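Side-chain contact in ferredoxin (Rhodopseudomonas palustris, PDB 4LTU), which carries a single [2Fe-2S] cluster and probably shuttles electrons between redox partners, as adrenodoxin and putidaredoxin do: residues I4-P9 and D34-E39. Sequence-based numbering, arbitrary orientation.
Sequences ITFIHP and DSIVAE
Phe6 and Ile36 face each other across the contact, each with its leading branch beside its own backbone N: CG of Phe6 stands anti to the carbonyl carbon (chi1 -82°), and so does CG1 of Ile36 (chi1 -77°), whose chain then runs on extended to CD1. In this adrenodoxin-type [2Fe-2S] ferredoxin, with its beta-grasp fold, the pair joins the strand 3-7, which lies between strands 13-17 and 99-101, to the loop that follows helix 24-29 and leads to the cluster. The two side chains cross at about a right angle, and CD1 of Ile36 comes obliquely to the ring of Phe6, 3.8 Å from CE1. Both residues are buried and also touch Ala28, so the helix shares in this apolar packing; Leu100 and Val16 add to it around Phe6. Ile36 approaches the side chain of the cluster ligand Cys49 to about 4 Å between nearest atoms, and two residues further on Ala38 touches the cluster itself. Just past the end of the strand the contact is looser: His8 CD2 lies 4.5 Å from Ser35 OG, a distant approach between a ring carbon and a hydroxyl, and both residues touch Ile102. A water spans the gap weakly, 3.4 Å from His8 NE2 and 3.5 Å from the backbone N of Ser35, which donates to it.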
loop_
_atom_site.group_PDB
_atom_site.type_symbol
_atom_site.label_atom_id
_atom_site.label_comp_id
_atom_site.label_asym_id
_atom_site.label_seq_id
_atom_site.Cartn_x
_atom_site.Cartn_y
_atom_site.Cartn_z
ATOM N N ILE A 4 -2.853 7.390 -7.816
ATOM C CA ILE A 4 -2.089 7.128 -6.621
ATOM C C ILE A 4 -0.669 7.487 -6.924
ATOM O O ILE A 4 -0.138 7.110 -7.958
ATOM C CB ILE A 4 -2.063 5.618 -6.228
ATOM C CG1 ILE A 4 -3.462 5.026 -6.097
ATOM C CG2 ILE A 4 -1.297 5.415 -4.918
ATOM C CD1 ILE A 4 -3.427 3.517 -6.144
ATOM N N THR A 5 -0.036 8.177 -5.989
ATOM C CA THR A 5 1.397 8.459 -6.078
ATOM C C THR A 5 2.184 7.433 -5.253
ATOM O O THR A 5 1.926 7.285 -4.057
ATOM C CB THR A 5 1.669 9.881 -5.559
ATOM O OG1 THR A 5 0.672 10.772 -6.098
ATOM C CG2 THR A 5 3.029 10.344 -5.948
ATOM N N PHE A 6 3.124 6.722 -5.887
ATOM C CA PHE A 6 4.016 5.802 -5.177
ATOM C C PHE A 6 5.443 6.362 -5.094
ATOM O O PHE A 6 5.969 6.854 -6.101
ATOM C CB PHE A 6 4.083 4.436 -5.865
ATOM C CG PHE A 6 2.933 3.503 -5.535
ATOM C CD1 PHE A 6 3.014 2.624 -4.449
ATOM C CD2 PHE A 6 1.797 3.470 -6.340
ATOM C CE1 PHE A 6 1.955 1.735 -4.157
ATOM C CE2 PHE A 6 0.735 2.594 -6.055
ATOM C CZ PHE A 6 0.812 1.726 -4.967
ATOM N N ILE A 7 6.070 6.263 -3.917
ATOM C CA ILE A 7 7.467 6.707 -3.745
ATOM C C ILE A 7 8.402 5.571 -3.320
ATOM O O ILE A 7 8.170 4.905 -2.317
ATOM C CB ILE A 7 7.562 7.899 -2.763
ATOM C CG1 ILE A 7 6.896 9.118 -3.386
ATOM C CG2 ILE A 7 9.030 8.187 -2.354
ATOM C CD1 ILE A 7 6.113 9.914 -2.404
ATOM N N HIS A 8 9.443 5.357 -4.116
ATOM C CA HIS A 8 10.463 4.329 -3.869
ATOM C C HIS A 8 11.397 4.754 -2.755
ATOM O O HIS A 8 11.502 5.952 -2.456
ATOM C CB HIS A 8 11.234 4.013 -5.158
ATOM C CG HIS A 8 10.371 3.395 -6.221
ATOM N ND1 HIS A 8 9.545 4.144 -7.032
ATOM C CD2 HIS A 8 10.160 2.100 -6.562
ATOM C CE1 HIS A 8 8.872 3.339 -7.833
ATOM N NE2 HIS A 8 9.233 2.094 -7.578
ATOM N N PRO A 9 12.056 3.787 -2.107
ATOM C CA PRO A 9 13.056 4.088 -1.081
ATOM C C PRO A 9 13.974 5.249 -1.483
ATOM O O PRO A 9 14.329 6.094 -0.628
ATOM C CB PRO A 9 13.878 2.787 -0.988
ATOM C CG PRO A 9 13.236 1.809 -1.912
ATOM C CD PRO A 9 11.883 2.333 -2.286
ATOM N N ASP A 34 6.993 -3.327 -9.665
ATOM C CA ASP A 34 7.464 -4.678 -9.332
ATOM C C ASP A 34 7.825 -4.946 -7.869
ATOM O O ASP A 34 7.667 -6.076 -7.379
ATOM C CB ASP A 34 8.663 -5.048 -10.240
ATOM C CG ASP A 34 8.235 -5.412 -11.671
ATOM O OD1 ASP A 34 7.097 -5.894 -11.857
ATOM O OD2 ASP A 34 9.041 -5.225 -12.613
ATOM N N SER A 35 8.305 -3.925 -7.166
ATOM C CA SER A 35 8.771 -4.103 -5.787
ATOM C C SER A 35 7.757 -4.716 -4.804
ATOM O O SER A 35 8.157 -5.324 -3.788
ATOM C CB SER A 35 9.252 -2.770 -5.235
ATOM O OG SER A 35 8.261 -1.785 -5.428
ATOM N N ILE A 36 6.465 -4.505 -5.071
ATOM C CA ILE A 36 5.390 -5.015 -4.224
ATOM C C ILE A 36 5.203 -6.490 -4.522
ATOM O O ILE A 36 4.620 -6.859 -5.540
ATOM C CB ILE A 36 4.074 -4.251 -4.457
ATOM C CG1 ILE A 36 4.136 -2.882 -3.758
ATOM C CG2 ILE A 36 2.834 -5.120 -4.030
ATOM C CD1 ILE A 36 2.895 -1.985 -3.982
ATOM N N VAL A 37 5.726 -7.340 -3.645
ATOM C CA VAL A 37 5.787 -8.758 -3.954
ATOM C C VAL A 37 4.420 -9.450 -3.814
ATOM O O VAL A 37 4.032 -10.273 -4.683
ATOM C CB VAL A 37 6.950 -9.467 -3.198
ATOM C CG1 VAL A 37 6.986 -10.944 -3.526
ATOM C CG2 VAL A 37 8.287 -8.827 -3.609
ATOM N N ALA A 38 3.689 -9.119 -2.748
ATOM C CA ALA A 38 2.325 -9.620 -2.591
ATOM C C ALA A 38 2.191 -11.143 -2.812
ATOM O O ALA A 38 1.475 -11.593 -3.706
ATOM C CB ALA A 38 1.399 -8.855 -3.538
ATOM N N GLU A 39 2.852 -11.934 -1.972
ATOM C CA GLU A 39 2.924 -13.409 -2.158
ATOM C C GLU A 39 1.539 -14.040 -2.330
ATOM O O GLU A 39 1.346 -14.914 -3.205
ATOM C CB GLU A 39 3.694 -14.068 -0.996
ATOM C CG GLU A 39 3.811 -15.640 -1.010
ATOM C CD GLU A 39 2.571 -16.359 -0.411
ATOM O OE1 GLU A 39 2.123 -15.972 0.701
ATOM O OE2 GLU A 39 2.037 -17.303 -1.065
HETATM O O HOH W 1 9.695 -1.136 -8.667
#